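Local atomic coordinates of ARO (armadillo repeats only protein) (Plasmodium falciparum Santa Lucia, PDB entry 5EWP), a protein that is thought to take part in moving rhoptries to the apical pole of the parasite and attaching them there, probably by binding partner proteins through its armadillo-repeat surface. Residues H49-D54 against D142-A147; N86-F91 against C121-E126; L94-E99 against L130-S135; F112-N117 against A149-N154. One frame throughout, in Å; residues are numbered along the deposited sequence.

Followed from the N terminus, the chain first enters the loop 49-54, whose partner comes only with helix 142-156. Interaction 1 thus closes a long loop that contains both interaction 2 and interaction 3 entirely. The start of helix 87-95, with Asn86 before it, serves interaction 2, and its end, with the residues up to 99, serves interaction 3; these pair with the successive helices 118-126 and 130-136, so the two contacts cross. Interaction 4 starts at the end of helix 100-113 and closes on helix 142-156 beyond the second segment of interaction 1, crossing all three others. Phe125 meets Leu130 between interactions 2 and 3, Met124 meets Leu113 between 2 and 4, and Leu133 meets Cys152 between 3 and 4, interlocking these three within the armadillo stack.

Interaction 1: H49-D54 against D142-A147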
loop_
_atom_site.group_PDB
_atom_site.type_symbol
_atom_site.label_atom_id
_atom_site.label_comp_id
_atom_site.label_asym_id
_atom_site.label_seq_id
_atom_site.Cartn_x
_atom_site.Cartn_y
_atom_site.Cartn_z
ATOM N N HIS A 49 14.008 5.363 5.434
ATOM C CA HIS A 49 12.819 4.527 5.523
ATOM C C HIS A 49 13.282 3.077 5.621
ATOM O O HIS A 49 14.307 2.729 5.055
ATOM C CB HIS A 49 11.915 4.764 4.296
ATOM C CG HIS A 49 10.649 3.969 4.302
ATOM N ND1 HIS A 49 10.598 2.640 3.934
ATOM C CD2 HIS A 49 9.384 4.315 4.639
ATOM C CE1 HIS A 49 9.355 2.210 4.033
ATOM N NE2 HIS A 49 8.598 3.205 4.465
ATOM N N PRO A 50 12.536 2.231 6.355
ATOM C CA PRO A 50 13.046 0.874 6.589
ATOM C C PRO A 50 13.115 -0.056 5.369
ATOM O O PRO A 50 13.904 -0.994 5.416
ATOM C CB PRO A 50 12.075 0.309 7.631
ATOM C CG PRO A 50 10.859 1.142 7.549
ATOM C CD PRO A 50 11.283 2.495 7.085
ATOM N N TRP A 51 12.348 0.179 4.306
ATOM C CA TRP A 51 12.439 -0.713 3.152
ATOM C C TRP A 51 12.433 -0.020 1.778
ATOM O O TRP A 51 12.867 -0.621 0.798
ATOM C CB TRP A 51 11.320 -1.769 3.216
ATOM C CG TRP A 51 9.913 -1.257 3.207
ATOM C CD1 TRP A 51 9.080 -1.109 4.288
ATOM C CD2 TRP A 51 9.150 -0.862 2.058
ATOM N NE1 TRP A 51 7.852 -0.621 3.876
ATOM C CE2 TRP A 51 7.873 -0.467 2.511
ATOM C CE3 TRP A 51 9.431 -0.799 0.681
ATOM C CZ2 TRP A 51 6.871 -0.019 1.644
ATOM C CZ3 TRP A 51 8.436 -0.346 -0.180
ATOM C CH2 TRP A 51 7.174 0.036 0.309
ATOM N N ALA A 52 11.942 1.217 1.692
ATOM C CA ALA A 52 11.878 1.915 0.400
ATOM C C ALA A 52 13.283 2.175 -0.141
ATOM O O ALA A 52 14.169 2.585 0.601
ATOM C CB ALA A 52 11.122 3.223 0.537
ATOM N N ALA A 53 13.483 1.940 -1.431
ATOM C CA ALA A 53 14.781 2.208 -2.062
ATOM C C ALA A 53 15.165 3.677 -1.932
ATOM O O ALA A 53 14.309 4.554 -2.018
ATOM C CB ALA A 53 14.744 1.798 -3.516
ATOM N N ASP A 54 16.449 3.962 -1.714
ATOM C CA ASP A 54 16.894 5.357 -1.604
ATOM C C ASP A 54 16.499 6.214 -2.815
ATOM O O ASP A 54 16.737 5.824 -3.963
ATOM C CB ASP A 54 18.414 5.419 -1.440
ATOM C CG ASP A 54 18.889 4.792 -0.144
ATOM O OD1 ASP A 54 18.081 4.669 0.797
ATOM O OD2 ASP A 54 20.072 4.396 -0.088
ATOM N N ASP A 142 8.825 -7.597 1.852
ATOM C CA ASP A 142 7.656 -7.715 2.720
ATOM C C ASP A 142 6.965 -6.375 2.980
ATOM O O ASP A 142 5.740 -6.309 3.021
ATOM C CB ASP A 142 8.041 -8.374 4.046
ATOM C CG ASP A 142 6.827 -8.688 4.911
ATOM O OD1 ASP A 142 5.873 -9.329 4.407
ATOM O OD2 ASP A 142 6.835 -8.311 6.102
ATOM N N GLY A 143 7.740 -5.307 3.161
ATOM C CA GLY A 143 7.148 -4.005 3.441
ATOM C C GLY A 143 6.285 -3.520 2.292
ATOM O O GLY A 143 5.210 -2.957 2.483
ATOM N N MET A 144 6.785 -3.741 1.087
ATOM C CA MET A 144 6.090 -3.413 -0.152
ATOM C C MET A 144 4.784 -4.208 -0.295
ATOM O O MET A 144 3.719 -3.640 -0.509
ATOM C CB MET A 144 7.036 -3.696 -1.320
ATOM C CG MET A 144 6.455 -3.535 -2.703
ATOM S SD MET A 144 6.083 -1.852 -3.169
ATOM C CE MET A 144 5.610 -2.140 -4.884
ATOM N N LYS A 145 4.858 -5.528 -0.161
ATOM C CA LYS A 145 3.654 -6.329 -0.375
ATOM C C LYS A 145 2.601 -6.042 0.695
ATOM O O LYS A 145 1.412 -5.989 0.390
ATOM C CB LYS A 145 3.991 -7.827 -0.432
ATOM C CG LYS A 145 4.480 -8.442 0.867
ATOM C CD LYS A 145 5.264 -9.749 0.621
ATOM C CE LYS A 145 4.733 -10.521 -0.561
ATOM N NZ LYS A 145 5.372 -11.859 -0.680
ATOM N N ALA A 146 3.030 -5.807 1.931
ATOM C CA ALA A 146 2.092 -5.517 3.008
ATOM C C ALA A 146 1.431 -4.149 2.844
ATOM O O ALA A 146 0.233 -4.014 3.083
ATOM C CB ALA A 146 2.789 -5.594 4.349
ATOM N N ALA A 147 2.214 -3.144 2.444
ATOM C CA ALA A 147 1.692 -1.797 2.228
ATOM C C ALA A 147 0.698 -1.776 1.071
ATOM O O ALA A 147 -0.340 -1.105 1.143
ATOM C CB ALA A 147 2.830 -0.808 1.969
#
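Trp51 lies flat against the backbone of Gly143, and its side chain can be followed outward from CB. With chi1 near 60°, CG sits between the backbone N and the carbonyl carbon, which turns the indole toward helix 142-156. The five-membered ring comes first: CD1 is 3.6 Å and NE1 3.5 Å from Gly143 CA, a CH-pi contact over the ring face. Glycine has no side chain to hold the ring off, and CE2 comes within 3.4 Å of Gly143 C. Along the six-membered ring, CZ2 meets Gly143 O at 3.5 Å and approaches Ala147 CB, while CH2 lies 3.6 Å from Met144 CA. CZ3 packs on Met144 CB at 3.8 Å. The Met144 side chain crosses that of Trp51 at about a right angle, and its SD makes an oblique Met-aromatic contact.

His49 CE1 lies over the opposite face of the indole, toward the rim. ND1 of the same imidazole accepts from both Trp51 N and Ala52 N, which ties the backbone of this loop to the histidine. His104 adds an edge-to-face ring contact and Val108 further packing, both from helix 100-113. An irregular loop is thus joined to helices 100-113 and 142-156 of the armadillo stack, to the latter by a tryptophan face laid on a glycine backbone.

Interaction 2: N86-F91 against C121-E126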
loop_
_atom_site.group_PDB
_atom_site.type_symbol
_atom_site.label_atom_id
_atom_site.label_comp_id
_atom_site.label_asym_id
_atom_site.label_seq_id
_atom_site.Cartn_x
_atom_site.Cartn_y
_atom_site.Cartn_z
ATOM N N ASN A 86 -3.427 17.516 -6.289
ATOM C CA ASN A 86 -3.368 16.494 -7.343
ATOM C C ASN A 86 -2.281 15.442 -7.078
ATOM O O ASN A 86 -1.798 14.777 -8.001
ATOM C CB ASN A 86 -3.153 17.141 -8.720
ATOM C CG ASN A 86 -3.523 16.216 -9.857
ATOM O OD1 ASN A 86 -4.542 15.524 -9.798
ATOM N ND2 ASN A 86 -2.680 16.169 -10.884
ATOM N N GLY A 87 -1.918 15.262 -5.815
ATOM C CA GLY A 87 -0.897 14.279 -5.479
ATOM C C GLY A 87 -1.221 12.839 -5.871
ATOM O O GLY A 87 -0.340 12.083 -6.258
ATOM N N ILE A 88 -2.483 12.430 -5.777
ATOM C CA ILE A 88 -2.765 11.011 -5.966
ATOM C C ILE A 88 -2.519 10.584 -7.415
ATOM O O ILE A 88 -1.917 9.539 -7.659
ATOM C CB ILE A 88 -4.214 10.663 -5.506
ATOM C CG1 ILE A 88 -4.277 10.734 -3.978
ATOM C CG2 ILE A 88 -4.614 9.264 -5.984
ATOM C CD1 ILE A 88 -5.698 10.622 -3.386
ATOM N N ALA A 89 -2.952 11.402 -8.382
ATOM C CA ALA A 89 -2.683 11.095 -9.795
ATOM C C ALA A 89 -1.176 11.067 -10.075
ATOM O O ALA A 89 -0.682 10.223 -10.811
ATOM C CB ALA A 89 -3.365 12.113 -10.705
ATOM N N VAL A 90 -0.465 11.985 -9.440
ATOM C CA VAL A 90 0.981 12.075 -9.596
ATOM C C VAL A 90 1.676 10.820 -9.043
ATOM O O VAL A 90 2.579 10.279 -9.678
ATOM C CB VAL A 90 1.509 13.346 -8.928
ATOM C CG1 VAL A 90 3.028 13.319 -8.822
ATOM C CG2 VAL A 90 1.053 14.579 -9.718
ATOM N N PHE A 91 1.243 10.330 -7.883
ATOM C CA PHE A 91 1.810 9.096 -7.335
ATOM C C PHE A 91 1.479 7.885 -8.213
ATOM O O PHE A 91 2.301 6.990 -8.384
ATOM C CB PHE A 91 1.314 8.839 -5.903
ATOM C CG PHE A 91 1.816 9.841 -4.906
ATOM C CD1 PHE A 91 3.157 10.198 -4.883
ATOM C CD2 PHE A 91 0.951 10.420 -3.987
ATOM C CE1 PHE A 91 3.627 11.123 -3.960
ATOM C CE2 PHE A 91 1.419 11.350 -3.067
ATOM C CZ PHE A 91 2.752 11.700 -3.058
ATOM N N CYS A 121 -9.191 7.526 -0.648
ATOM C CA CYS A 121 -9.360 6.154 -1.112
ATOM C C CYS A 121 -10.235 6.129 -2.350
ATOM O O CYS A 121 -9.978 5.391 -3.308
ATOM C CB CYS A 121 -9.961 5.271 -0.009
ATOM S SG CYS A 121 -8.826 4.942 1.350
ATOM N N ILE A 122 -11.295 6.930 -2.315
ATOM C CA ILE A 122 -12.165 7.071 -3.480
ATOM C C ILE A 122 -11.382 7.588 -4.682
ATOM O O ILE A 122 -11.504 7.054 -5.798
ATOM C CB ILE A 122 -13.345 8.014 -3.179
ATOM C CG1 ILE A 122 -14.306 7.344 -2.196
ATOM C CG2 ILE A 122 -14.085 8.360 -4.471
ATOM C CD1 ILE A 122 -15.380 8.294 -1.614
ATOM N N CYS A 123 -10.564 8.612 -4.449
ATOM C CA CYS A 123 -9.725 9.173 -5.500
ATOM C C CYS A 123 -8.744 8.133 -6.057
ATOM O O CYS A 123 -8.524 8.058 -7.270
ATOM C CB CYS A 123 -8.966 10.390 -4.979
ATOM S SG CYS A 123 -7.989 11.230 -6.243
ATOM N N MET A 124 -8.159 7.326 -5.182
ATOM C CA MET A 124 -7.251 6.283 -5.654
ATOM C C MET A 124 -7.983 5.298 -6.541
ATOM O O MET A 124 -7.465 4.902 -7.578
ATOM C CB MET A 124 -6.602 5.542 -4.493
ATOM C CG MET A 124 -5.696 6.425 -3.677
ATOM S SD MET A 124 -4.971 5.483 -2.333
ATOM C CE MET A 124 -4.440 6.849 -1.311
ATOM N N PHE A 125 -9.197 4.915 -6.153
ATOM C CA PHE A 125 -9.924 3.978 -6.985
ATOM C C PHE A 125 -10.205 4.591 -8.347
ATOM O O PHE A 125 -9.951 3.981 -9.387
ATOM C CB PHE A 125 -11.248 3.536 -6.353
ATOM C CG PHE A 125 -11.969 2.533 -7.194
ATOM C CD1 PHE A 125 -11.654 1.192 -7.100
ATOM C CD2 PHE A 125 -12.903 2.939 -8.141
ATOM C CE1 PHE A 125 -12.298 0.264 -7.903
ATOM C CE2 PHE A 125 -13.536 2.022 -8.961
ATOM C CZ PHE A 125 -13.240 0.686 -8.836
ATOM N N GLU A 126 -10.733 5.808 -8.330
ATOM C CA GLU A 126 -11.182 6.460 -9.549
ATOM C C GLU A 126 -10.026 6.834 -10.464
ATOM O O GLU A 126 -10.210 6.989 -11.671
ATOM C CB GLU A 126 -12.017 7.689 -9.200
ATOM C CG GLU A 126 -13.346 7.280 -8.559
ATOM C CD GLU A 126 -14.273 8.448 -8.259
ATOM O OE1 GLU A 126 -13.837 9.607 -8.396
ATOM O OE2 GLU A 126 -15.441 8.194 -7.877
#
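Ile88 straddles Cys123 and Met124 with its two branches. Its chi1 of -71° sets CG2 anti to the backbone N and leaves CG1 beside that N. The longer branch is then extended through CG1, carrying CD1 to Cys123, where it lies 3.6 Å from Cys123 CB and 3.7 Å from Cys123 SG. The shorter branch, CG2, touches both neighbours, resting 3.8 Å from Met124 CG and 3.9 Å from Cys123 SG.

On the facing helix the thiol of Cys123 is anti to its own backbone N (chi1 -176°). In this rotamer SG comes alongside the isoleucine stem, 3.9 Å from Ile88 CB, instead of meeting the end of the chain alone. Met124 is straight beyond CG and crosses Ile88 at about a right angle. It offers its CG to the isoleucine, while its side chain also packs on Leu113, Thr151 and Ile155. No hydrogen bond joins the segments, which meet by van der Waals contact.

Two residues before Ile88, Asn86 is the positive-phi C-prime residue of a Schellman motif, closing helix 77-84 as helix 87-95 begins. Successive short helices packed side by side through apolar side chains fit the all-helical armadillo fold.

Interaction 3: L94-E99 against L130-S135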
loop_
_atom_site.group_PDB
_atom_site.type_symbol
_atom_site.label_atom_id
_atom_site.label_comp_id
_atom_site.label_asym_id
_atom_site.label_seq_id
_atom_site.Cartn_x
_atom_site.Cartn_y
_atom_site.Cartn_z
ATOM N N LEU A 94 3.913 7.663 -10.791
ATOM C CA LEU A 94 5.209 7.148 -10.317
ATOM C C LEU A 94 5.182 5.613 -10.210
ATOM O O LEU A 94 6.194 4.947 -10.379
ATOM C CB LEU A 94 5.565 7.775 -8.968
ATOM C CG LEU A 94 6.000 9.241 -8.915
ATOM C CD1 LEU A 94 6.400 9.619 -7.489
ATOM C CD2 LEU A 94 7.162 9.456 -9.830
ATOM N N LEU A 95 4.009 5.046 -9.959
ATOM C CA LEU A 95 3.875 3.595 -9.890
ATOM C C LEU A 95 4.220 2.928 -11.223
ATOM O O LEU A 95 4.536 1.742 -11.268
ATOM C CB LEU A 95 2.449 3.208 -9.473
ATOM C CG LEU A 95 2.058 3.600 -8.048
ATOM C CD1 LEU A 95 0.585 3.249 -7.792
ATOM C CD2 LEU A 95 2.947 2.896 -7.031
ATOM N N LYS A 96 4.151 3.693 -12.304
ATOM C CA LYS A 96 4.461 3.173 -13.643
ATOM C C LYS A 96 5.957 3.159 -13.931
ATOM O O LYS A 96 6.397 2.659 -14.984
ATOM C CB LYS A 96 3.757 4.012 -14.702
ATOM C CG LYS A 96 2.244 4.052 -14.554
ATOM C CD LYS A 96 1.654 5.124 -15.450
ATOM C CE LYS A 96 0.150 5.263 -15.227
ATOM N NZ LYS A 96 -0.394 6.460 -15.920
ATOM N N SER A 97 6.741 3.717 -13.011
ATOM C CA SER A 97 8.186 3.877 -13.231
ATOM C C SER A 97 8.958 2.559 -13.127
ATOM O O SER A 97 8.568 1.652 -12.407
ATOM C CB SER A 97 8.768 4.893 -12.230
ATOM O OG SER A 97 10.180 5.001 -12.364
ATOM N N HIS A 98 10.043 2.443 -13.883
ATOM C CA HIS A 98 10.967 1.316 -13.715
ATOM C C HIS A 98 12.090 1.639 -12.727
ATOM O O HIS A 98 13.058 0.870 -12.574
ATOM C CB HIS A 98 11.505 0.869 -15.072
ATOM C CG HIS A 98 10.522 0.032 -15.835
ATOM N ND1 HIS A 98 10.875 -0.735 -16.926
ATOM C CD2 HIS A 98 9.194 -0.170 -15.650
ATOM C CE1 HIS A 98 9.809 -1.369 -17.380
ATOM N NE2 HIS A 98 8.775 -1.043 -16.624
ATOM N N GLU A 99 12.005 2.819 -12.119
ATOM C CA GLU A 99 12.934 3.192 -11.055
ATOM C C GLU A 99 12.351 2.751 -9.718
ATOM O O GLU A 99 11.276 3.197 -9.322
ATOM C CB GLU A 99 13.217 4.691 -11.063
ATOM C CG GLU A 99 13.905 5.147 -12.341
ATOM C CD GLU A 99 15.110 4.266 -12.703
ATOM O OE1 GLU A 99 15.975 4.010 -11.832
ATOM O OE2 GLU A 99 15.189 3.819 -13.864
ATOM N N LEU A 130 -5.607 0.616 -8.385
ATOM C CA LEU A 130 -5.690 -0.788 -7.975
ATOM C C LEU A 130 -4.795 -1.772 -8.752
ATOM O O LEU A 130 -4.130 -2.593 -8.125
ATOM C CB LEU A 130 -7.143 -1.284 -8.034
ATOM C CG LEU A 130 -8.048 -1.050 -6.827
ATOM C CD1 LEU A 130 -9.358 -1.834 -7.008
ATOM C CD2 LEU A 130 -7.374 -1.414 -5.502
ATOM N N PRO A 131 -4.770 -1.701 -10.099
ATOM C CA PRO A 131 -3.926 -2.689 -10.796
ATOM C C PRO A 131 -2.457 -2.620 -10.369
ATOM O O PRO A 131 -1.794 -3.663 -10.257
ATOM C CB PRO A 131 -4.066 -2.301 -12.272
ATOM C CG PRO A 131 -5.365 -1.606 -12.363
ATOM C CD PRO A 131 -5.532 -0.867 -11.049
ATOM N N TYR A 132 -1.964 -1.409 -10.121
ATOM C CA TYR A 132 -0.568 -1.227 -9.714
ATOM C C TYR A 132 -0.359 -1.747 -8.301
ATOM O O TYR A 132 0.633 -2.404 -8.010
ATOM C CB TYR A 132 -0.166 0.245 -9.798
ATOM C CG TYR A 132 -0.319 0.796 -11.187
ATOM C CD1 TYR A 132 0.629 0.533 -12.164
ATOM C CD2 TYR A 132 -1.445 1.540 -11.540
ATOM C CE1 TYR A 132 0.480 1.018 -13.451
ATOM C CE2 TYR A 132 -1.600 2.030 -12.826
ATOM C CZ TYR A 132 -0.628 1.766 -13.777
ATOM O OH TYR A 132 -0.768 2.244 -15.057
ATOM N N LEU A 133 -1.307 -1.455 -7.416
ATOM C CA LEU A 133 -1.182 -1.907 -6.039
ATOM C C LEU A 133 -1.298 -3.427 -5.949
ATOM O O LEU A 133 -0.623 -4.060 -5.133
ATOM C CB LEU A 133 -2.235 -1.232 -5.174
ATOM C CG LEU A 133 -2.105 0.289 -5.043
ATOM C CD1 LEU A 133 -3.356 0.839 -4.386
ATOM C CD2 LEU A 133 -0.874 0.663 -4.245
ATOM N N ILE A 134 -2.162 -4.016 -6.778
ATOM C CA ILE A 134 -2.302 -5.466 -6.794
ATOM C C ILE A 134 -1.029 -6.120 -7.313
ATOM O O ILE A 134 -0.563 -7.125 -6.768
ATOM C CB ILE A 134 -3.510 -5.911 -7.650
ATOM C CG1 ILE A 134 -4.806 -5.545 -6.928
ATOM C CG2 ILE A 134 -3.477 -7.416 -7.899
ATOM C CD1 ILE A 134 -6.070 -5.692 -7.785
ATOM N N SER A 135 -0.452 -5.531 -8.355
ATOM C CA SER A 135 0.815 -6.019 -8.878
ATOM C C SER A 135 1.894 -5.965 -7.788
ATOM O O SER A 135 2.729 -6.874 -7.670
ATOM C CB SER A 135 1.226 -5.193 -10.104
ATOM O OG SER A 135 2.349 -5.755 -10.753
#
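Tyr132 receives Leu95 at its base and Lys96 at its far end. The closest approach at the base is 3.7 Å, between Leu95 CD1 and Tyr132 CB, and Leu95 CB lies 4.0 Å from the same Tyr132 CB. Farther out, the aliphatic chain of Lys96 slants past the phenol: its CG is 3.7 Å from Tyr132 CE1, and its CE comes within 3.2 Å of Tyr132 OH. Both partners meet the ring obliquely. Lys96 has CG beside its backbone N (chi1 -59°) and is extended from there on, which takes its methylenes along the outer part of the phenol.

The contact spans the end of helix 87-95 and the start of helix 130-136, at the surface of the armadillo stack, where the outer groups are a lysine chain and a phenol and the inner one is a leucine. In the next shell, Leu95 also packs on Ala106 and Leu110 of helix 100-113, while Leu133, next to the tyrosine, is set among Thr151, Cys152 and Ile155 of helix 142-156.

The backbone beyond Lys96 is shaped by Ser97, whose N donates to Leu94 O at 3.0 Å. Its side chain forms an ST turn, with OG accepting from Glu99 N at 2.9 Å. Glu99 in turn occupies the N-cap position of helix 100-113, and its carboxylate makes a salt bridge to Lys56.

Interaction 4: F112-N117 against A149-N154; sequences FLSVDN and AQTCRN
A single nearly straight hydrogen bond joins Ser114 to Asn154. Asn154 ND2 donates to Ser114 OG over 3.0 Å with an N-H...O angle of 172°, and the serine oxygen lies almost in the amide plane. The hydroxyl has a second bond to Ser111 O, three residues back. A chi1 of 74° makes both possible by folding OG in between the backbone N and carbonyl carbon. Because the Ser111 carbonyl can only accept, Ser114 OG is gripped as acceptor by the amide and as donor by the backbone. The amide is held from its other end too: Arg153 NH1, with Asn154 OD1 at the edge of its guanidinium, donates to that oxygen at 2.9 Å. Rotation of the asparagine is thereby fixed, with ND2 facing the serine.

Van der Waals contacts flank this bond. Ser114 CB is 3.9 Å from Thr151 CG2 and equally far from Asn154 CB, while Val115 CG2 lies 4.0 Å from Asn154 ND2. The methyl of Thr151 faces the serine, and its hydroxyl bonds back to Ala147 O within helix 142-156.

The pair thus bridges the end of helix 100-113 and the body of helix 142-156. Cys121 and Met124 of helix 118-126 pack against Ser114, and helix 130-136 lies against the Thr151 side of helix 142-156, so four consecutive helices converge on this buried polar contact.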
loop_
_atom_site.group_PDB
_atom_site.type_symbol
_atom_site.label_atom_id
_atom_site.label_comp_id
_atom_site.label_asym_id
_atom_site.label_seq_id
_atom_site.Cartn_x
_atom_site.Cartn_y
_atom_site.Cartn_z
ATOM N N PHE A 112 -0.038 5.681 3.317
ATOM C CA PHE A 112 -0.412 6.628 4.372
ATOM C C PHE A 112 -1.632 7.473 4.007
ATOM O O PHE A 112 -2.457 7.785 4.870
ATOM C CB PHE A 112 0.746 7.559 4.711
ATOM C CG PHE A 112 1.793 6.906 5.566
ATOM C CD1 PHE A 112 1.474 6.453 6.843
ATOM C CD2 PHE A 112 3.079 6.739 5.097
ATOM C CE1 PHE A 112 2.435 5.839 7.636
ATOM C CE2 PHE A 112 4.052 6.136 5.890
ATOM C CZ PHE A 112 3.720 5.680 7.155
ATOM N N LEU A 113 -1.730 7.870 2.743
ATOM C CA LEU A 113 -2.848 8.707 2.314
ATOM C C LEU A 113 -4.167 7.956 2.403
ATOM O O LEU A 113 -5.239 8.575 2.479
ATOM C CB LEU A 113 -2.635 9.207 0.885
ATOM C CG LEU A 113 -1.527 10.258 0.728
ATOM C CD1 LEU A 113 -1.273 10.429 -0.740
ATOM C CD2 LEU A 113 -1.978 11.565 1.355
ATOM N N SER A 114 -4.091 6.631 2.381
ATOM C CA SER A 114 -5.313 5.810 2.398
ATOM C C SER A 114 -5.831 5.582 3.813
ATOM O O SER A 114 -6.915 5.019 3.998
ATOM C CB SER A 114 -5.081 4.464 1.716
ATOM O OG SER A 114 -4.301 3.595 2.529
ATOM N N VAL A 115 -5.058 6.005 4.807
ATOM C CA VAL A 115 -5.428 5.768 6.199
ATOM C C VAL A 115 -6.308 6.894 6.725
ATOM O O VAL A 115 -5.938 8.069 6.684
ATOM C CB VAL A 115 -4.200 5.616 7.109
ATOM C CG1 VAL A 115 -4.645 5.431 8.558
ATOM C CG2 VAL A 115 -3.370 4.423 6.658
ATOM N N ASP A 116 -7.485 6.521 7.221
ATOM C CA ASP A 116 -8.402 7.497 7.792
ATOM C C ASP A 116 -8.690 8.644 6.831
ATOM O O ASP A 116 -8.692 9.819 7.225
ATOM C CB ASP A 116 -7.856 8.059 9.116
ATOM C CG ASP A 116 -7.859 7.034 10.241
ATOM O OD1 ASP A 116 -8.649 6.073 10.186
ATOM O OD2 ASP A 116 -7.060 7.191 11.186
ATOM N N ASN A 117 -8.917 8.325 5.561
ATOM C CA ASN A 117 -9.254 9.381 4.619
ATOM C C ASN A 117 -10.002 8.790 3.452
ATOM O O ASN A 117 -9.425 8.319 2.469
ATOM C CB ASN A 117 -8.006 10.164 4.148
ATOM C CG ASN A 117 -8.389 11.464 3.467
ATOM O OD1 ASN A 117 -9.027 11.458 2.410
ATOM N ND2 ASN A 117 -8.024 12.588 4.075
ATOM N N ALA A 149 -1.104 -4.336 0.013
ATOM C CA ALA A 149 -2.288 -5.069 0.465
ATOM C C ALA A 149 -3.172 -4.196 1.351
ATOM O O ALA A 149 -4.395 -4.187 1.192
ATOM C CB ALA A 149 -1.885 -6.342 1.202
ATOM N N GLN A 150 -2.552 -3.461 2.272
ATOM C CA GLN A 150 -3.295 -2.572 3.176
ATOM C C GLN A 150 -4.014 -1.476 2.399
ATOM O O GLN A 150 -5.150 -1.153 2.696
ATOM C CB GLN A 150 -2.366 -1.938 4.213
ATOM C CG GLN A 150 -3.095 -1.069 5.251
ATOM C CD GLN A 150 -3.970 -1.885 6.188
ATOM O OE1 GLN A 150 -5.185 -1.649 6.312
ATOM N NE2 GLN A 150 -3.357 -2.845 6.863
ATOM N N THR A 151 -3.335 -0.883 1.424
ATOM C CA THR A 151 -3.935 0.190 0.635
ATOM C C THR A 151 -5.109 -0.329 -0.186
ATOM O O THR A 151 -6.165 0.308 -0.259
ATOM C CB THR A 151 -2.878 0.842 -0.278
ATOM O OG1 THR A 151 -1.765 1.193 0.539
ATOM C CG2 THR A 151 -3.420 2.118 -0.910
ATOM N N CYS A 152 -4.927 -1.493 -0.800
ATOM C CA CYS A 152 -6.042 -2.147 -1.502
ATOM C C CYS A 152 -7.242 -2.321 -0.595
ATOM O O CYS A 152 -8.373 -2.042 -0.993
ATOM C CB CYS A 152 -5.639 -3.510 -2.036
ATOM S SG CYS A 152 -4.544 -3.389 -3.464
ATOM N N ARG A 153 -6.998 -2.813 0.615
ATOM C CA ARG A 153 -8.091 -3.048 1.557
ATOM C C ARG A 153 -8.752 -1.738 1.957
ATOM O O ARG A 153 -9.989 -1.652 2.028
ATOM C CB ARG A 153 -7.595 -3.795 2.789
ATOM C CG ARG A 153 -8.652 -3.961 3.902
ATOM C CD ARG A 153 -8.549 -2.852 4.939
ATOM N NE ARG A 153 -9.632 -2.921 5.919
ATOM C CZ ARG A 153 -9.992 -1.904 6.690
ATOM N NH1 ARG A 153 -9.366 -0.745 6.585
ATOM N NH2 ARG A 153 -10.980 -2.045 7.566
ATOM N N ASN A 154 -7.936 -0.722 2.229
ATOM C CA ASN A 154 -8.493 0.572 2.646
ATOM C C ASN A 154 -9.404 1.140 1.571
ATOM O O ASN A 154 -10.410 1.801 1.874
ATOM C CB ASN A 154 -7.372 1.560 3.005
ATOM C CG ASN A 154 -6.666 1.191 4.321
ATOM O OD1 ASN A 154 -7.158 0.371 5.088
ATOM N ND2 ASN A 154 -5.526 1.819 4.585
#